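PDB 2CNQ: phosphoribosylaminoimidazole-succinocarboxamide synthase from Saccharomyces cerevisiae, which catalyses the ATP-dependent joining of aspartate to 4-carboxy-5-aminoimidazole ribotide, forming SAICAR in the de novo purine biosynthesis pathway. Local coordinates for residues T6-I11 against P96-Q101; L32-D37 against T100-R105; N48-K53 against V278-D283. All blocks are in the same frame, centred on the assembly; numbering follows the deposited sequence.

Overall arrangement
Contacts 1 and 2 share helix 96-102: contact 1 holds it against the N-terminal segment, and contact 2 brings its end and, above all, the turn after it against strand 30-35 and Asp37. Their centres lie about 10 Å apart, Gln101 belongs to both, and Thr6 CG2 packs on Val34 CG1 at 3.8 Å. Contact 3, centred about 17 Å from contact 2, is tied to it through the backbone, with Asp37 O 2.9 Å from Ile50 N. Contact 2 touches nucleotide: Phe33 borders a bound ADP, and its side chain is about 7 Å from a magnesium ion. The Thr6 side chain is about 11 Å from this ADP, that of Met280 about 11 Å from a second.

Contact 1: residues T6-I11 against P96-Q101; sequences TELDGI and PKYKTQ
Thr6 meets Gln101 through its CA, which lies 3.2 Å from Gln101 OE1, and through CG2, which faces the Gln101 carbonyl; its hydroxyl turns instead to Asp22 and Tyr24. At Glu7 the backbone takes over. Glu7 N donates to Gln101 OE1 (2.8 Å), and Gln101 NE2 returns a bond to Glu7 O (3.0 Å), approaching from above that carbonyl's plane. A primary amide thus pairs with both the backbone N-H and the backbone C=O of Glu7, and its rotation is fixed further because NE2 also donates to Lys97 O within the helix. Leu8 CD2 slides along Tyr98, 3.9 Å from its CD1. Asp9 then brings OD2 to the edge of the Tyr98 ring and accepts a very short bond, 2.5 Å, from Tyr98 OH, the carboxylate standing 85° to the ring. A water links the same OD2 to Lys97 NZ, so the lysine, too far for a salt bridge, probably helps to balance the charge of the carboxylate. A type I' turn from Leu8 to Ile11 reverses the chain, and with CG1 beside the backbone N (chi1 -70°) Ile11 lays CD1 over one face of Tyr98, a CH-pi contact 3.7 Å from the ring centroid. Lys97 CB covers the opposite face. The whole arrangement secures the loop before strand 14-17 to helix 96-102, while Thr6 and Leu8 also touch Val34 and Leu32 of strand 30-35.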
loop_
_atom_site.group_PDB
_atom_site.type_symbol
_atom_site.label_atom_id
_atom_site.label_comp_id
_atom_site.label_asym_id
_atom_site.label_seq_id
_atom_site.Cartn_x
_atom_site.Cartn_y
_atom_site.Cartn_z
ATOM N N THR A 6 -18.023 -3.706 5.594
ATOM C CA THR A 6 -18.269 -4.329 6.861
ATOM C C THR A 6 -19.487 -3.721 7.497
ATOM O O THR A 6 -19.731 -2.539 7.403
ATOM C CB THR A 6 -17.078 -4.246 7.785
ATOM O OG1 THR A 6 -16.764 -2.892 8.091
ATOM C CG2 THR A 6 -15.885 -4.934 7.232
ATOM N N GLU A 7 -20.232 -4.569 8.174
ATOM C CA GLU A 7 -21.465 -4.196 8.820
ATOM C C GLU A 7 -21.373 -4.723 10.219
ATOM O O GLU A 7 -21.627 -5.881 10.479
ATOM C CB GLU A 7 -22.645 -4.773 8.113
ATOM C CG GLU A 7 -22.816 -4.208 6.729
ATOM C CD GLU A 7 -23.294 -2.801 6.701
ATOM O OE1 GLU A 7 -23.448 -2.277 5.588
ATOM O OE2 GLU A 7 -23.546 -2.197 7.742
ATOM N N LEU A 8 -20.986 -3.849 11.113
ATOM C CA LEU A 8 -20.742 -4.232 12.473
ATOM C C LEU A 8 -21.818 -3.784 13.416
ATOM O O LEU A 8 -21.680 -3.901 14.605
ATOM C CB LEU A 8 -19.387 -3.766 12.967
ATOM C CG LEU A 8 -18.199 -4.282 12.164
ATOM C CD1 LEU A 8 -16.928 -3.959 12.903
ATOM C CD2 LEU A 8 -18.266 -5.738 11.851
ATOM N N ASP A 9 -22.922 -3.291 12.876
ATOM C CA ASP A 9 -24.102 -3.048 13.678
ATOM C C ASP A 9 -23.837 -2.172 14.867
ATOM O O ASP A 9 -24.439 -2.313 15.923
ATOM C CB ASP A 9 -24.749 -4.350 14.107
ATOM C CG ASP A 9 -25.344 -5.072 12.934
ATOM O OD1 ASP A 9 -25.898 -4.398 12.052
ATOM O OD2 ASP A 9 -25.255 -6.291 12.861
ATOM N N GLY A 10 -22.950 -1.228 14.682
ATOM C CA GLY A 10 -22.678 -0.266 15.696
ATOM C C GLY A 10 -21.908 -0.792 16.849
ATOM O O GLY A 10 -21.778 -0.107 17.834
ATOM N N ILE A 11 -21.352 -1.987 16.756
ATOM C CA ILE A 11 -20.663 -2.559 17.873
ATOM C C ILE A 11 -19.448 -1.747 18.234
ATOM O O ILE A 11 -19.116 -1.618 19.386
ATOM C CB ILE A 11 -20.348 -3.989 17.590
ATOM C CG1 ILE A 11 -21.653 -4.780 17.589
ATOM C CG2 ILE A 11 -19.386 -4.558 18.595
ATOM C CD1 ILE A 11 -21.517 -6.103 16.919
ATOM N N PRO A 96 -20.356 -15.192 14.286
ATOM C CA PRO A 96 -20.022 -15.409 12.880
ATOM C C PRO A 96 -20.452 -14.323 11.955
ATOM O O PRO A 96 -19.759 -14.084 11.002
ATOM C CB PRO A 96 -20.639 -16.723 12.539
ATOM C CG PRO A 96 -21.453 -17.064 13.623
ATOM C CD PRO A 96 -21.016 -16.340 14.875
ATOM N N LYS A 97 -21.572 -13.672 12.220
ATOM C CA LYS A 97 -21.996 -12.623 11.350
ATOM C C LYS A 97 -20.926 -11.581 11.214
ATOM O O LYS A 97 -20.790 -10.966 10.178
ATOM C CB LYS A 97 -23.233 -11.983 11.924
ATOM C CG LYS A 97 -23.821 -10.883 11.124
ATOM C CD LYS A 97 -24.969 -10.242 11.868
ATOM C CE LYS A 97 -26.143 -11.119 11.994
ATOM N NZ LYS A 97 -27.268 -10.403 12.583
ATOM N N TYR A 98 -20.188 -11.347 12.275
ATOM C CA TYR A 98 -19.127 -10.365 12.272
ATOM C C TYR A 98 -17.803 -10.971 12.005
ATOM O O TYR A 98 -17.008 -10.417 11.277
ATOM C CB TYR A 98 -19.127 -9.630 13.597
ATOM C CG TYR A 98 -20.475 -9.065 13.906
ATOM C CD1 TYR A 98 -21.040 -8.103 13.101
ATOM C CD2 TYR A 98 -21.208 -9.566 14.957
ATOM C CE1 TYR A 98 -22.292 -7.641 13.340
ATOM C CE2 TYR A 98 -22.472 -9.094 15.211
ATOM C CZ TYR A 98 -23.020 -8.166 14.389
ATOM O OH TYR A 98 -24.278 -7.716 14.660
ATOM N N LYS A 99 -17.523 -12.109 12.609
ATOM C CA LYS A 99 -16.222 -12.684 12.469
ATOM C C LYS A 99 -15.903 -12.969 11.027
ATOM O O LYS A 99 -14.790 -12.787 10.584
ATOM C CB LYS A 99 -16.102 -13.899 13.326
ATOM C CG LYS A 99 -14.705 -14.374 13.398
ATOM C CD LYS A 99 -14.555 -15.531 14.317
ATOM C CE LYS A 99 -13.122 -15.804 14.568
ATOM N NZ LYS A 99 -13.010 -17.187 15.059
ATOM N N THR A 100 -16.876 -13.404 10.281
ATOM C CA THR A 100 -16.615 -13.702 8.891
ATOM C C THR A 100 -16.265 -12.455 8.113
ATOM O O THR A 100 -15.616 -12.543 7.099
ATOM C CB THR A 100 -17.785 -14.384 8.253
ATOM O OG1 THR A 100 -18.908 -13.549 8.390
ATOM C CG2 THR A 100 -18.019 -15.753 8.814
ATOM N N GLN A 101 -16.709 -11.311 8.569
ATOM C CA GLN A 101 -16.399 -10.080 7.923
ATOM C C GLN A 101 -15.064 -9.513 8.320
ATOM O O GLN A 101 -14.617 -8.527 7.706
ATOM C CB GLN A 101 -17.417 -9.033 8.297
ATOM C CG GLN A 101 -18.799 -9.377 7.932
ATOM C CD GLN A 101 -19.687 -8.227 8.231
ATOM O OE1 GLN A 101 -19.569 -7.197 7.584
ATOM N NE2 GLN A 101 -20.494 -8.326 9.262
HETATM O O HOH W 1 -27.464 -7.695 12.017
#

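Contact 2: residues L32-D37 against T100-R105; sequences LFVATD and TQLEDR. With ADP (adenosine-5'-diphosphate), chain B.
Arg105 grips Asp37 end-on. NH1 gives a nearly straight bond to OD2, 2.7 Å long with an angle of 167° at the hydrogen. The bond from NH2 to OD1, at 2.9 Å, is more bent. The two groups are not coplanar, their planes standing 67° apart, so that NH1 meets OD2 from above the carboxylate while OD2 lies in the guanidinium plane. NH1 has a second acceptor, Ala35 O at 2.8 Å, reached on a lone pair in the carbonyl plane. The side chain curls round Ala35 O because CG sits between the backbone N and the carbonyl carbon (chi1 58°) and the chain bends again at chi3. Its backbone joins in as well, Arg105 O accepting from Ala35 N at 2.8 Å. Beside this polar clamp, Leu102 CD2 presses on Val34 CG2 (3.6 Å) and approaches Leu32 CD2, and Val34 CG1 touches CG and CD of the arginine, the two side chains crossing at a slant. Farther out, Asp37 is itself positioned by backbone N-H groups: Ile3 and Glu52 donate to OD1, Gly54 to OD2. A leucine in place of Arg105 would probably leave the buried Asp37 carboxylate without its countercharge and Ala35 O without its side-chain donor. Across the strand, Phe33 turns away and sets CE2 3.4 Å from ADP O4', with His75 edge-to-face against its ring. Strand 30-35 runs between strands 21-25 and 106-110 of the antiparallel sheet; the type II turn from Leu102 to Arg105 connects helix 96-102 to strand 106-110, and Asp37 adjoins the start of helix 53-67.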
loop_
_atom_site.group_PDB
_atom_site.type_symbol
_atom_site.label_atom_id
_atom_site.label_comp_id
_atom_site.label_asym_id
_atom_site.label_seq_id
_atom_site.Cartn_x
_atom_site.Cartn_y
_atom_site.Cartn_z
ATOM N N LEU A 32 -9.569 -0.931 14.717
ATOM C CA LEU A 32 -9.792 -2.157 13.988
ATOM C C LEU A 32 -9.727 -1.763 12.530
ATOM O O LEU A 32 -10.542 -1.016 12.037
ATOM C CB LEU A 32 -11.132 -2.731 14.363
ATOM C CG LEU A 32 -11.591 -3.898 13.561
ATOM C CD1 LEU A 32 -10.632 -5.019 13.716
ATOM C CD2 LEU A 32 -12.991 -4.281 13.947
ATOM N N PHE A 33 -8.698 -2.247 11.863
ATOM C CA PHE A 33 -8.302 -1.764 10.567
ATOM C C PHE A 33 -8.603 -2.881 9.581
ATOM O O PHE A 33 -7.839 -3.820 9.480
ATOM C CB PHE A 33 -6.805 -1.489 10.705
ATOM C CG PHE A 33 -6.196 -0.706 9.605
ATOM C CD1 PHE A 33 -5.318 -1.291 8.722
ATOM C CD2 PHE A 33 -6.417 0.613 9.507
ATOM C CE1 PHE A 33 -4.680 -0.529 7.774
ATOM C CE2 PHE A 33 -5.774 1.387 8.567
ATOM C CZ PHE A 33 -4.917 0.792 7.700
ATOM N N VAL A 34 -9.738 -2.782 8.944
ATOM C CA VAL A 34 -10.267 -3.880 8.185
ATOM C C VAL A 34 -10.064 -3.604 6.729
ATOM O O VAL A 34 -10.603 -2.656 6.211
ATOM C CB VAL A 34 -11.751 -4.107 8.456
ATOM C CG1 VAL A 34 -12.151 -5.397 7.794
ATOM C CG2 VAL A 34 -12.039 -4.132 9.933
ATOM N N ALA A 35 -9.307 -4.440 6.059
ATOM C CA ALA A 35 -9.165 -4.331 4.633
ATOM C C ALA A 35 -10.276 -5.102 4.005
ATOM O O ALA A 35 -10.332 -6.306 4.105
ATOM C CB ALA A 35 -7.835 -4.833 4.181
ATOM N N THR A 36 -11.182 -4.396 3.378
ATOM C CA THR A 36 -12.227 -5.010 2.632
ATOM C C THR A 36 -11.649 -5.495 1.325
ATOM O O THR A 36 -10.461 -5.420 1.101
ATOM C CB THR A 36 -13.391 -4.074 2.407
ATOM O OG1 THR A 36 -13.049 -3.134 1.401
ATOM C CG2 THR A 36 -13.843 -3.430 3.681
ATOM N N ASP A 37 -12.530 -5.991 0.490
ATOM C CA ASP A 37 -12.196 -6.466 -0.817
ATOM C C ASP A 37 -12.453 -5.461 -1.883
ATOM O O ASP A 37 -12.376 -5.778 -3.049
ATOM C CB ASP A 37 -12.921 -7.752 -1.072
ATOM C CG ASP A 37 -12.432 -8.843 -0.202
ATOM O OD1 ASP A 37 -13.203 -9.786 0.044
ATOM O OD2 ASP A 37 -11.281 -8.800 0.239
ATOM N N THR A 100 -16.876 -13.404 10.281
ATOM C CA THR A 100 -16.615 -13.702 8.891
ATOM C C THR A 100 -16.265 -12.455 8.113
ATOM O O THR A 100 -15.616 -12.543 7.099
ATOM C CB THR A 100 -17.785 -14.384 8.253
ATOM O OG1 THR A 100 -18.908 -13.549 8.390
ATOM C CG2 THR A 100 -18.019 -15.753 8.814
ATOM N N GLN A 101 -16.709 -11.311 8.569
ATOM C CA GLN A 101 -16.399 -10.080 7.923
ATOM C C GLN A 101 -15.064 -9.513 8.320
ATOM O O GLN A 101 -14.617 -8.527 7.706
ATOM C CB GLN A 101 -17.417 -9.033 8.297
ATOM C CG GLN A 101 -18.799 -9.377 7.932
ATOM C CD GLN A 101 -19.687 -8.227 8.231
ATOM O OE1 GLN A 101 -19.569 -7.197 7.584
ATOM N NE2 GLN A 101 -20.494 -8.326 9.262
ATOM N N LEU A 102 -14.471 -10.051 9.365
ATOM C CA LEU A 102 -13.296 -9.473 9.929
ATOM C C LEU A 102 -12.102 -10.359 9.864
ATOM O O LEU A 102 -10.988 -9.887 9.816
ATOM C CB LEU A 102 -13.577 -9.122 11.375
ATOM C CG LEU A 102 -14.650 -8.063 11.571
ATOM C CD1 LEU A 102 -14.929 -7.914 13.032
ATOM C CD2 LEU A 102 -14.226 -6.756 10.953
ATOM N N GLU A 103 -12.300 -11.656 9.961
ATOM C CA GLU A 103 -11.180 -12.519 10.145
ATOM C C GLU A 103 -10.263 -12.456 8.949
ATOM O O GLU A 103 -10.690 -12.386 7.820
ATOM C CB GLU A 103 -11.641 -13.928 10.427
ATOM C CG GLU A 103 -12.365 -14.575 9.273
ATOM C CD GLU A 103 -13.077 -15.829 9.652
ATOM O OE1 GLU A 103 -12.898 -16.323 10.771
ATOM O OE2 GLU A 103 -13.850 -16.323 8.821
ATOM N N ASP A 104 -8.979 -12.479 9.249
ATOM C CA ASP A 104 -7.897 -12.515 8.289
ATOM C C ASP A 104 -7.705 -11.269 7.506
ATOM O O ASP A 104 -6.747 -11.192 6.757
ATOM C CB ASP A 104 -8.022 -13.709 7.359
ATOM C CG ASP A 104 -7.962 -14.978 8.101
ATOM O OD1 ASP A 104 -8.841 -15.816 7.895
ATOM O OD2 ASP A 104 -7.021 -15.120 8.894
ATOM N N ARG A 105 -8.550 -10.281 7.696
ATOM C CA ARG A 105 -8.440 -9.058 6.941
ATOM C C ARG A 105 -8.406 -7.870 7.863
ATOM O O ARG A 105 -8.564 -6.757 7.426
ATOM C CB ARG A 105 -9.587 -8.908 5.985
ATOM C CG ARG A 105 -10.915 -8.916 6.660
ATOM C CD ARG A 105 -12.038 -8.678 5.740
ATOM N NE ARG A 105 -12.219 -9.735 4.775
ATOM C CZ ARG A 105 -12.018 -9.641 3.475
ATOM N NH1 ARG A 105 -11.554 -8.560 2.937
ATOM N NH2 ARG A 105 -12.309 -10.651 2.692
HETATM P PB ADP B . -7.385 5.439 1.499
HETATM O O1B ADP B . -6.189 4.839 0.919
HETATM O O2B ADP B . -7.163 6.825 1.939
HETATM O O3B ADP B . -8.611 5.405 0.727
HETATM P PA ADP B . -7.606 3.107 3.128
HETATM O O1A ADP B . -6.293 2.586 2.742
HETATM O O2A ADP B . -8.806 2.459 2.622
HETATM O O3A ADP B . -7.689 4.650 2.842
HETATM O "O5'" ADP B . -7.752 3.130 4.691
HETATM C "C5'" ADP B . -6.701 3.348 5.605
HETATM C "C4'" ADP B . -6.850 4.710 6.215
HETATM O "O4'" ADP B . -6.324 4.611 7.536
HETATM C "C3'" ADP B . -6.040 5.771 5.538
HETATM O "O3'" ADP B . -6.606 7.036 5.776
HETATM C "C2'" ADP B . -4.737 5.706 6.289
HETATM O "O2'" ADP B . -3.960 6.855 6.167
HETATM C "C1'" ADP B . -5.235 5.501 7.669
HETATM N N9 ADP B . -4.321 4.906 8.597
HETATM C C8 ADP B . -3.443 3.934 8.343
HETATM N N7 ADP B . -2.817 3.524 9.414
HETATM C C5 ADP B . -3.315 4.278 10.407
HETATM C C6 ADP B . -3.104 4.336 11.805
HETATM N N6 ADP B . -2.256 3.523 12.402
HETATM N N1 ADP B . -3.724 5.273 12.513
HETATM C C2 ADP B . -4.608 6.061 11.911
HETATM N N3 ADP B . -4.949 6.047 10.631
HETATM C C4 ADP B . -4.287 5.157 9.894
#

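Contact 3: residues N48-K53 against V278-D283; sequences NSIPEK and VKMPQD
The carboxamide of Asn48 is sandwiched between two side chains of the other segment: Lys279 CG lies over one face, 4.1 Å from Asn48 CG, and the Met280 methyl over the opposite face, displaced toward OD1, with CE 3.3 Å from that oxygen. The polar edge of the amide addresses the backbone of Met280. Its OD1 accepts from Met280 N at 2.8 Å, the donor tilted from the carbonyl plane, and its ND2 donates to Met280 O at 2.9 Å, there in the carbonyl plane and on a lone pair. Asn48 attains this pose with CG between its backbone N and carbonyl carbon (chi1 54°). Bent at chi3, Met280 also carries CE to 3.7 Å from Ile50 CD1. Pro281, the N-cap residue of helix 282-300, follows directly, and Val285 of that helix touches both Asn48 and Met280; farther along the same helix, Arg289 forms a salt bridge with Glu52. Chemically, one neutral side chain supplies an acceptor and a donor in the spacing that a single residue's N-H and C=O require. The paired bonds imply a defined amide orientation, since exchanging oxygen and nitrogen would set donor against donor and acceptor against acceptor.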
loop_
_atom_site.group_PDB
_atom_site.type_symbol
_atom_site.label_atom_id
_atom_site.label_comp_id
_atom_site.label_asym_id
_atom_site.label_seq_id
_atom_site.Cartn_x
_atom_site.Cartn_y
_atom_site.Cartn_z
ATOM N N ASN A 48 -17.462 -3.715 -8.068
ATOM C CA ASN A 48 -17.302 -5.011 -7.535
ATOM C C ASN A 48 -15.958 -5.171 -6.887
ATOM O O ASN A 48 -15.060 -4.375 -7.019
ATOM C CB ASN A 48 -17.578 -6.070 -8.583
ATOM C CG ASN A 48 -16.795 -5.922 -9.847
ATOM O OD1 ASN A 48 -16.342 -4.857 -10.223
ATOM N ND2 ASN A 48 -16.687 -7.030 -10.561
ATOM N N SER A 49 -15.866 -6.211 -6.114
ATOM C CA SER A 49 -14.745 -6.458 -5.270
ATOM C C SER A 49 -13.856 -7.544 -5.849
ATOM O O SER A 49 -14.186 -8.219 -6.814
ATOM C CB SER A 49 -15.316 -6.841 -3.899
ATOM O OG SER A 49 -15.731 -5.661 -3.140
ATOM N N ILE A 50 -12.702 -7.671 -5.240
ATOM C CA ILE A 50 -11.779 -8.748 -5.539
ATOM C C ILE A 50 -11.823 -9.649 -4.329
ATOM O O ILE A 50 -11.322 -9.281 -3.289
ATOM C CB ILE A 50 -10.376 -8.225 -5.759
ATOM C CG1 ILE A 50 -10.259 -7.166 -6.851
ATOM C CG2 ILE A 50 -9.448 -9.377 -6.037
ATOM C CD1 ILE A 50 -10.625 -7.570 -8.219
ATOM N N PRO A 51 -12.434 -10.809 -4.416
ATOM C CA PRO A 51 -12.600 -11.602 -3.219
ATOM C C PRO A 51 -11.300 -11.858 -2.534
ATOM O O PRO A 51 -10.321 -12.270 -3.146
ATOM C CB PRO A 51 -13.230 -12.895 -3.718
ATOM C CG PRO A 51 -13.977 -12.446 -4.917
ATOM C CD PRO A 51 -13.145 -11.382 -5.554
ATOM N N GLU A 52 -11.306 -11.621 -1.249
ATOM C CA GLU A 52 -10.168 -11.847 -0.377
ATOM C C GLU A 52 -8.986 -10.970 -0.620
ATOM O O GLU A 52 -7.986 -11.124 0.014
ATOM C CB GLU A 52 -9.763 -13.307 -0.318
ATOM C CG GLU A 52 -10.858 -14.186 0.243
ATOM C CD GLU A 52 -11.907 -14.543 -0.777
ATOM O OE1 GLU A 52 -11.511 -15.010 -1.857
ATOM O OE2 GLU A 52 -13.115 -14.408 -0.508
ATOM N N LYS A 53 -9.112 -9.983 -1.484
ATOM C CA LYS A 53 -8.028 -9.038 -1.650
ATOM C C LYS A 53 -7.631 -8.448 -0.335
ATOM O O LYS A 53 -6.462 -8.257 -0.085
ATOM C CB LYS A 53 -8.477 -7.976 -2.606
ATOM C CG LYS A 53 -7.494 -6.858 -2.784
ATOM C CD LYS A 53 -7.969 -5.916 -3.847
ATOM C CE LYS A 53 -7.163 -4.659 -3.882
ATOM N NZ LYS A 53 -7.627 -3.678 -2.876
ATOM N N VAL A 278 -17.836 1.067 -11.840
ATOM C CA VAL A 278 -17.380 0.207 -12.896
ATOM C C VAL A 278 -17.397 -1.213 -12.414
ATOM O O VAL A 278 -16.827 -1.549 -11.395
ATOM C CB VAL A 278 -15.998 0.582 -13.363
ATOM C CG1 VAL A 278 -15.408 -0.462 -14.258
ATOM C CG2 VAL A 278 -16.069 1.904 -14.074
ATOM N N LYS A 279 -18.019 -2.047 -13.196
ATOM C CA LYS A 279 -18.034 -3.449 -12.936
ATOM C C LYS A 279 -16.903 -4.060 -13.690
ATOM O O LYS A 279 -16.902 -4.098 -14.916
ATOM C CB LYS A 279 -19.350 -4.052 -13.372
ATOM C CG LYS A 279 -19.446 -5.530 -12.980
ATOM C CD LYS A 279 -20.694 -5.903 -12.152
ATOM C CE LYS A 279 -20.525 -7.241 -11.418
ATOM N NZ LYS A 279 -20.355 -8.341 -12.364
ATOM N N MET A 280 -15.899 -4.500 -12.974
ATOM C CA MET A 280 -14.840 -5.214 -13.614
ATOM C C MET A 280 -15.415 -6.494 -14.123
ATOM O O MET A 280 -16.032 -7.217 -13.366
ATOM C CB MET A 280 -13.775 -5.560 -12.616
ATOM C CG MET A 280 -13.058 -4.379 -12.052
ATOM S SD MET A 280 -11.965 -4.854 -10.745
ATOM C CE MET A 280 -13.161 -5.242 -9.491
ATOM N N PRO A 281 -15.179 -6.819 -15.375
ATOM C CA PRO A 281 -15.569 -8.116 -15.837
ATOM C C PRO A 281 -14.904 -9.165 -15.010
ATOM O O PRO A 281 -13.834 -8.962 -14.453
ATOM C CB PRO A 281 -15.040 -8.140 -17.265
ATOM C CG PRO A 281 -15.028 -6.702 -17.656
ATOM C CD PRO A 281 -14.581 -6.001 -16.425
ATOM N N GLN A 282 -15.514 -10.321 -14.976
ATOM C CA GLN A 282 -14.968 -11.376 -14.172
ATOM C C GLN A 282 -13.544 -11.674 -14.545
ATOM O O GLN A 282 -12.746 -11.973 -13.692
ATOM C CB GLN A 282 -15.806 -12.621 -14.340
ATOM C CG GLN A 282 -15.442 -13.725 -13.400
ATOM C CD GLN A 282 -15.827 -13.398 -11.985
ATOM O OE1 GLN A 282 -17.008 -13.174 -11.688
ATOM N NE2 GLN A 282 -14.844 -13.336 -11.101
ATOM N N ASP A 283 -13.217 -11.616 -15.816
ATOM C CA ASP A 283 -11.874 -11.877 -16.243
ATOM C C ASP A 283 -10.899 -10.927 -15.599
ATOM O O ASP A 283 -9.796 -11.307 -15.251
ATOM C CB ASP A 283 -11.843 -11.665 -17.752
ATOM C CG ASP A 283 -10.535 -11.891 -18.333
ATOM O OD1 ASP A 283 -10.064 -13.015 -18.181
ATOM O OD2 ASP A 283 -9.980 -10.957 -18.938
#